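Local coordinates for acetyl xylan esterase (Metagenome, PDB 6XYC), which removes acetyl and feruloyl groups from complex natural xylans by ester hydrolysis, as a bifunctional alpha/beta-hydrolase esterase from the gut microbiota, at residues I45-W50 with S121-S127; W50-K56 with N78-E84. All blocks are in the same frame, centred on the assembly; numbering follows the deposited sequence.

Interaction 1: I45-W50 with S121-S127. With AES (4-(2-aminoethyl)benzenesulfonyl fluoride), chain B.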
loop_
_atom_site.group_PDB
_atom_site.type_symbol
_atom_site.label_atom_id
_atom_site.label_comp_id
_atom_site.label_asym_id
_atom_site.label_seq_id
_atom_site.Cartn_x
_atom_site.Cartn_y
_atom_site.Cartn_z
ATOM N N ILE A 45 -4.487 -2.876 0.355
ATOM C CA ILE A 45 -4.814 -1.780 1.265
ATOM C C ILE A 45 -5.791 -0.833 0.580
ATOM O O ILE A 45 -5.501 -0.309 -0.503
ATOM C CB ILE A 45 -3.563 -0.997 1.712
ATOM C CG1 ILE A 45 -2.450 -1.944 2.166
ATOM C CG2 ILE A 45 -3.938 -0.003 2.826
ATOM C CD1 ILE A 45 -1.137 -1.223 2.417
ATOM N N TYR A 46 -6.921 -0.579 1.230
ATOM C CA TYR A 46 -7.937 0.307 0.676
ATOM C C TYR A 46 -7.431 1.745 0.612
ATOM O O TYR A 46 -6.484 2.137 1.304
ATOM C CB TYR A 46 -9.204 0.272 1.532
ATOM C CG TYR A 46 -8.950 0.538 3.005
ATOM C CD1 TYR A 46 -8.903 -0.511 3.918
ATOM C CD2 TYR A 46 -8.736 1.828 3.490
ATOM C CE1 TYR A 46 -8.659 -0.286 5.258
ATOM C CE2 TYR A 46 -8.501 2.064 4.840
ATOM C CZ TYR A 46 -8.454 0.999 5.717
ATOM O OH TYR A 46 -8.216 1.215 7.054
ATOM N N GLY A 47 -8.095 2.537 -0.223
ATOM C CA GLY A 47 -7.926 3.976 -0.235
ATOM C C GLY A 47 -9.049 4.668 0.516
ATOM O O GLY A 47 -10.198 4.226 0.502
ATOM N N SER A 48 -8.700 5.768 1.176
ATOM C CA SER A 48 -9.650 6.465 2.036
ATOM C C SER A 48 -9.151 7.837 2.465
ATOM O O SER A 48 -9.634 8.384 3.460
ATOM C CB SER A 48 -9.929 5.637 3.289
ATOM O OG SER A 48 -8.813 5.684 4.172
ATOM N N ALA A 49 -8.192 8.403 1.727
ATOM C CA ALA A 49 -7.521 9.634 2.146
ATOM C C ALA A 49 -6.998 9.499 3.577
ATOM O O ALA A 49 -6.960 10.468 4.337
ATOM C CB ALA A 49 -8.447 10.845 2.014
ATOM N N TRP A 50 -6.614 8.272 3.949
ATOM C CA TRP A 50 -6.095 7.896 5.266
ATOM C C TRP A 50 -7.141 7.974 6.377
ATOM O O TRP A 50 -6.799 7.764 7.551
ATOM C CB TRP A 50 -4.876 8.743 5.662
ATOM C CG TRP A 50 -3.725 8.613 4.699
ATOM C CD1 TRP A 50 -2.928 7.521 4.518
ATOM C CD2 TRP A 50 -3.252 9.611 3.789
ATOM N NE1 TRP A 50 -1.993 7.772 3.543
ATOM C CE2 TRP A 50 -2.167 9.050 3.081
ATOM C CE3 TRP A 50 -3.640 10.922 3.497
ATOM C CZ2 TRP A 50 -1.468 9.756 2.106
ATOM C CZ3 TRP A 50 -2.943 11.620 2.531
ATOM C CH2 TRP A 50 -1.874 11.036 1.843
ATOM N N SER A 121 -5.112 4.790 -4.093
ATOM C CA SER A 121 -5.014 6.096 -3.463
ATOM C C SER A 121 -4.171 5.949 -2.198
ATOM O O SER A 121 -3.003 5.544 -2.266
ATOM C CB SER A 121 -6.395 6.682 -3.176
ATOM O OG SER A 121 -6.302 8.090 -3.049
ATOM N N SER A 122 -4.726 6.298 -1.030
ATOM C CA SER A 122 -3.908 6.321 0.174
ATOM C C SER A 122 -3.347 4.942 0.461
ATOM O O SER A 122 -2.282 4.833 1.071
ATOM C CB SER A 122 -4.697 6.866 1.374
ATOM O OG SER A 122 -5.887 6.155 1.621
ATOM N N GLY A 123 -4.021 3.882 0.009
ATOM C CA GLY A 123 -3.451 2.549 0.125
ATOM C C GLY A 123 -2.296 2.317 -0.830
ATOM O O GLY A 123 -1.378 1.550 -0.530
ATOM N N GLY A 124 -2.330 2.963 -1.997
ATOM C CA GLY A 124 -1.173 2.950 -2.876
ATOM C C GLY A 124 -0.012 3.733 -2.306
ATOM O O GLY A 124 1.150 3.360 -2.500
ATOM N N HIS A 125 -0.308 4.825 -1.598
ATOM C CA HIS A 125 0.719 5.571 -0.877
ATOM C C HIS A 125 1.404 4.696 0.167
ATOM O O HIS A 125 2.637 4.657 0.249
ATOM C CB HIS A 125 0.075 6.797 -0.229
ATOM C CG HIS A 125 0.868 7.392 0.891
ATOM N ND1 HIS A 125 0.721 6.996 2.203
ATOM C CD2 HIS A 125 1.792 8.381 0.896
ATOM C CE1 HIS A 125 1.532 7.705 2.967
ATOM N NE2 HIS A 125 2.196 8.551 2.197
ATOM N N LEU A 126 0.615 3.973 0.969
ATOM C CA LEU A 126 1.198 3.120 1.997
ATOM C C LEU A 126 1.973 1.961 1.381
ATOM O O LEU A 126 3.032 1.576 1.887
ATOM C CB LEU A 126 0.093 2.614 2.929
ATOM C CG LEU A 126 -0.565 3.722 3.755
ATOM C CD1 LEU A 126 -1.809 3.265 4.467
ATOM C CD2 LEU A 126 0.455 4.304 4.754
ATOM N N SER A 127 1.465 1.398 0.284
ATOM C CA SER A 127 2.178 0.329 -0.407
ATOM C C SER A 127 3.520 0.825 -0.935
ATOM O O SER A 127 4.557 0.181 -0.741
ATOM C CB SER A 127 1.315 -0.213 -1.551
ATOM O OG SER A 127 0.164 -0.860 -1.046
HETATM C C3 AES B . -7.542 12.466 -1.571
HETATM C C2 AES B . -7.762 11.163 -1.901
HETATM C C1 AES B . -6.829 10.225 -1.579
HETATM S S AES B . -7.200 8.582 -1.991
HETATM O O1S AES B . -7.219 7.742 -0.765
HETATM O O2S AES B . -8.601 8.497 -2.391
HETATM C C6 AES B . -5.676 10.547 -0.939
HETATM C C5 AES B . -5.450 11.867 -0.606
HETATM C C4 AES B . -6.388 12.823 -0.919
HETATM C C7 AES B . -6.141 14.327 -0.562
HETATM C C8 AES B . -4.804 14.812 -1.178
HETATM N N8 AES B . -4.811 16.235 -1.124
HETATM O O HOH W 1 -6.310 4.126 3.316
#

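Interaction 2: W50-K56 with N78-E84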
loop_
_atom_site.group_PDB
_atom_site.type_symbol
_atom_site.label_atom_id
_atom_site.label_comp_id
_atom_site.label_asym_id
_atom_site.label_seq_id
_atom_site.Cartn_x
_atom_site.Cartn_y
_atom_site.Cartn_z
ATOM N N TRP A 50 -6.614 8.272 3.949
ATOM C CA TRP A 50 -6.095 7.896 5.266
ATOM C C TRP A 50 -7.141 7.974 6.377
ATOM O O TRP A 50 -6.799 7.764 7.551
ATOM C CB TRP A 50 -4.876 8.743 5.662
ATOM C CG TRP A 50 -3.725 8.613 4.699
ATOM C CD1 TRP A 50 -2.928 7.521 4.518
ATOM C CD2 TRP A 50 -3.252 9.611 3.789
ATOM N NE1 TRP A 50 -1.993 7.772 3.543
ATOM C CE2 TRP A 50 -2.167 9.050 3.081
ATOM C CE3 TRP A 50 -3.640 10.922 3.497
ATOM C CZ2 TRP A 50 -1.468 9.756 2.106
ATOM C CZ3 TRP A 50 -2.943 11.620 2.531
ATOM C CH2 TRP A 50 -1.874 11.036 1.843
ATOM N N PHE A 51 -8.413 8.232 6.044
ATOM C CA PHE A 51 -9.412 8.481 7.079
ATOM C C PHE A 51 -10.046 7.201 7.619
ATOM O O PHE A 51 -10.529 7.193 8.757
ATOM C CB PHE A 51 -10.539 9.385 6.562
ATOM C CG PHE A 51 -10.168 10.840 6.434
ATOM C CD1 PHE A 51 -9.434 11.484 7.416
ATOM C CD2 PHE A 51 -10.574 11.561 5.318
ATOM C CE1 PHE A 51 -9.095 12.821 7.291
ATOM C CE2 PHE A 51 -10.242 12.896 5.180
ATOM C CZ PHE A 51 -9.508 13.530 6.173
ATOM N N ALA A 52 -10.090 6.126 6.835
ATOM C CA ALA A 52 -10.847 4.939 7.225
ATOM C C ALA A 52 -9.965 3.959 7.991
ATOM O O ALA A 52 -8.786 3.784 7.673
ATOM C CB ALA A 52 -11.444 4.249 5.998
ATOM N N ASN A 53 -10.550 3.321 9.008
ATOM C CA ASN A 53 -9.850 2.312 9.795
ATOM C C ASN A 53 -10.535 0.950 9.744
ATOM O O ASN A 53 -10.187 0.062 10.531
ATOM C CB ASN A 53 -9.712 2.773 11.255
ATOM C CG ASN A 53 -11.055 2.912 11.966
ATOM O OD1 ASN A 53 -12.102 2.546 11.433
ATOM N ND2 ASN A 53 -11.020 3.448 13.180
ATOM N N ASN A 54 -11.488 0.755 8.820
ATOM C CA ASN A 54 -12.328 -0.438 8.855
ATOM C C ASN A 54 -12.758 -0.915 7.470
ATOM O O ASN A 54 -13.737 -1.666 7.369
ATOM C CB ASN A 54 -13.584 -0.164 9.695
ATOM C CG ASN A 54 -14.380 1.002 9.170
ATOM O OD1 ASN A 54 -13.953 1.687 8.243
ATOM N ND2 ASN A 54 -15.536 1.243 9.759
ATOM N N ALA A 55 -12.057 -0.525 6.408
ATOM C CA ALA A 55 -12.555 -0.700 5.052
ATOM C C ALA A 55 -11.882 -1.849 4.316
ATOM O O ALA A 55 -11.934 -1.894 3.079
ATOM C CB ALA A 55 -12.378 0.594 4.257
ATOM N N LYS A 56 -11.280 -2.793 5.042
ATOM C CA LYS A 56 -10.550 -3.867 4.375
ATOM C C LYS A 56 -11.445 -4.670 3.439
ATOM O O LYS A 56 -10.972 -5.179 2.418
ATOM C CB LYS A 56 -9.906 -4.788 5.411
ATOM C CG LYS A 56 -10.842 -5.306 6.501
ATOM C CD LYS A 56 -10.082 -6.203 7.479
ATOM C CE LYS A 56 -10.895 -6.473 8.735
ATOM N NZ LYS A 56 -12.142 -7.261 8.438
ATOM N N ASN A 78 -6.651 -3.523 7.668
ATOM C CA ASN A 78 -7.014 -2.213 8.187
ATOM C C ASN A 78 -5.768 -1.480 8.679
ATOM O O ASN A 78 -4.747 -2.090 8.997
ATOM C CB ASN A 78 -8.025 -2.342 9.330
ATOM C CG ASN A 78 -9.420 -2.678 8.850
ATOM O OD1 ASN A 78 -9.763 -2.489 7.684
ATOM N ND2 ASN A 78 -10.242 -3.173 9.766
ATOM N N HIS A 79 -5.858 -0.152 8.717
ATOM C CA HIS A 79 -4.876 0.681 9.394
ATOM C C HIS A 79 -5.639 1.739 10.176
ATOM O O HIS A 79 -6.828 1.961 9.945
ATOM C CB HIS A 79 -3.881 1.333 8.424
ATOM C CG HIS A 79 -4.503 2.298 7.470
ATOM N ND1 HIS A 79 -4.951 3.543 7.852
ATOM C CD2 HIS A 79 -4.756 2.197 6.143
ATOM C CE1 HIS A 79 -5.452 4.168 6.801
ATOM N NE2 HIS A 79 -5.346 3.374 5.751
ATOM N N ARG A 80 -4.962 2.375 11.127
ATOM C CA ARG A 80 -5.626 3.367 11.961
ATOM C C ARG A 80 -5.946 4.620 11.155
ATOM O O ARG A 80 -5.243 4.976 10.204
ATOM C CB ARG A 80 -4.759 3.733 13.163
ATOM C CG ARG A 80 -4.856 2.760 14.320
ATOM C CD ARG A 80 -3.824 3.091 15.384
ATOM N NE ARG A 80 -2.476 2.771 14.940
ATOM C CZ ARG A 80 -1.366 3.125 15.582
ATOM N NH1 ARG A 80 -1.441 3.812 16.715
ATOM N NH2 ARG A 80 -0.178 2.788 15.094
ATOM N N SER A 81 -7.030 5.287 11.545
ATOM C CA SER A 81 -7.436 6.522 10.890
ATOM C C SER A 81 -6.480 7.656 11.239
ATOM O O SER A 81 -5.976 7.749 12.364
ATOM C CB SER A 81 -8.860 6.899 11.311
ATOM O OG SER A 81 -9.196 8.215 10.894
ATOM N N SER A 82 -6.223 8.522 10.259
ATOM C CA SER A 82 -5.458 9.730 10.532
ATOM C C SER A 82 -6.099 10.558 11.633
ATOM O O SER A 82 -5.405 11.342 12.289
ATOM C CB SER A 82 -5.320 10.573 9.264
ATOM O OG SER A 82 -6.583 11.035 8.823
ATOM N N MET A 83 -7.407 10.410 11.849
ATOM C CA MET A 83 -8.092 11.179 12.878
ATOM C C MET A 83 -7.907 10.602 14.275
ATOM O O MET A 83 -8.204 11.296 15.251
ATOM C CB MET A 83 -9.584 11.271 12.548
ATOM C CG MET A 83 -9.877 12.071 11.291
ATOM S SD MET A 83 -11.616 12.007 10.847
ATOM C CE MET A 83 -11.755 10.296 10.345
ATOM N N GLU A 84 -7.419 9.367 14.398
ATOM C CA GLU A 84 -7.151 8.767 15.700
ATOM C C GLU A 84 -5.667 8.642 16.019
ATOM O O GLU A 84 -5.313 8.522 17.194
ATOM C CB GLU A 84 -7.808 7.380 15.810
ATOM C CG GLU A 84 -7.187 6.289 14.958
ATOM C CD GLU A 84 -7.967 4.979 15.026
ATOM O OE1 GLU A 84 -8.265 4.511 16.146
ATOM O OE2 GLU A 84 -8.277 4.410 13.958
HETATM O O HOH W 2 -12.996 -3.546 9.842
#

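Interaction 1: I45-W50 with S121-S127
Trp50 leans across the start of helix 122-131, and its indole can be followed outward from the backbone. With CG anti to its carbonyl carbon (chi1 -60°), the ring swings from CB toward Ser122; CG, CD1 and CD2 all lie against Ser122 CB, which sits over one face as a CH-pi contact, 3.6 Å from the five-membered-ring centroid. Further out, NE1 comes within 3.1 Å of His125 ND1. The CZ2 atom then stands over the middle of the imidazole, 3.5 Å from His125 CG, in an offset edge-to-face pair with planes at 82°; His125 NE2 is hydrogen-bonded to Ile209 O. On the outer rim CZ3 approaches the AES phenyl carbon C5.

Beyond the ring, Ser122 OG accepts the N-H of Ser48 at 2.9 Å and, weakly, that of Trp50; a water joins it to Tyr46 O and Ser48 OG, which also bonds Ala52 N. This hydroxyl of Ser122 thus ties the loop to the helix. Alongside it, the sulfonyl group covalently held by Ser121 OG points O1S at two backbone amides, Ala49 N at 2.8 Å and Ser122 N at 2.9 Å, an oxyanion-hole geometry consistent with Ser121 being the nucleophile on a GxSxG elbow, probably with His262 and Asp230. Gly123, lacking a side chain, lets Ile45 O approach its CA to 3.6 Å.

The end of strand 39-45 and the loop after it lie along the first turns of helix 122-131, which follows strand 114-120. Helix 89-103 packs on Ile45 and Leu126, while helix 189-193 meets Ala49 and Trp50.

Interaction 2: W50-K56 with N78-E84
Hydrogen bonds between Phe51 and Ser81, and between Asn53 and Glu84, join the two loops. Ser81 OG donates to Phe51 O at 2.7 Å from above the carbonyl plane, and accepts Met83 N in an ST turn; OG lies anti to the Ser81 backbone N (chi1 169°), which carries the hydroxyl to that carbonyl. Asn53 ND2 gives a nearly straight bond to Glu84 OE2, 3.0 Å long, with the acceptor in the amide plane but approached from above the carboxylate, the two planes being 55° apart. The same oxygen takes Ser81 N on its anti lone pair, so two donors grip OE2 and restrain the carboxylate. Between backbones, Ser82 N reaches Trp50 O at 2.9 Å. His79 ND1 donates to Arg80 O within its own loop. At the far end, Lys56 N makes a weak bond to Asn78 OD1, and a water links Asn78 ND2 with Asn54 O; that amide nitrogen also meets Glu23 O.

Asn53 CA approaches His79 O to 3.0 Å as a CA-H...O contact, and His79 CE1 lies 3.5 Å from Ala52 O.

Apolar packing gathers at Phe51: Met83 crosses it at about a right angle, with SD oblique to the ring at 4.9 Å from the centroid, a Met-aromatic contact. Met83 CE lies 3.9 Å from Phe51 CD1.

The contact joins the loop leading into helix 56-69 to the loop between strand 73-77 and helix 89-103. Val192 of helix 189-193 packs on Phe51 and Ser82, and His79 rests on helix 89-103.

From the N terminus, the chain leaves strand 39-45 through residues 45-50, runs on as 50-56 into helix 56-69, returns through strand 73-77 to 78-84, and reaches 121-127 only after helix 89-103 and strand 114-120. Interaction 2 closes the short loop round helix 56-69 and strand 73-77; interaction 1 closes the longer one, which encloses it, so the two nest without crossing. Trp50 belongs to both. A further tie is Tyr46, whose OH probably bonds Ala52 O and His79 N. Together they tie the loop bearing one of the probable oxyanion-hole amides to the nucleophile helix and to the loop after strand 73-77.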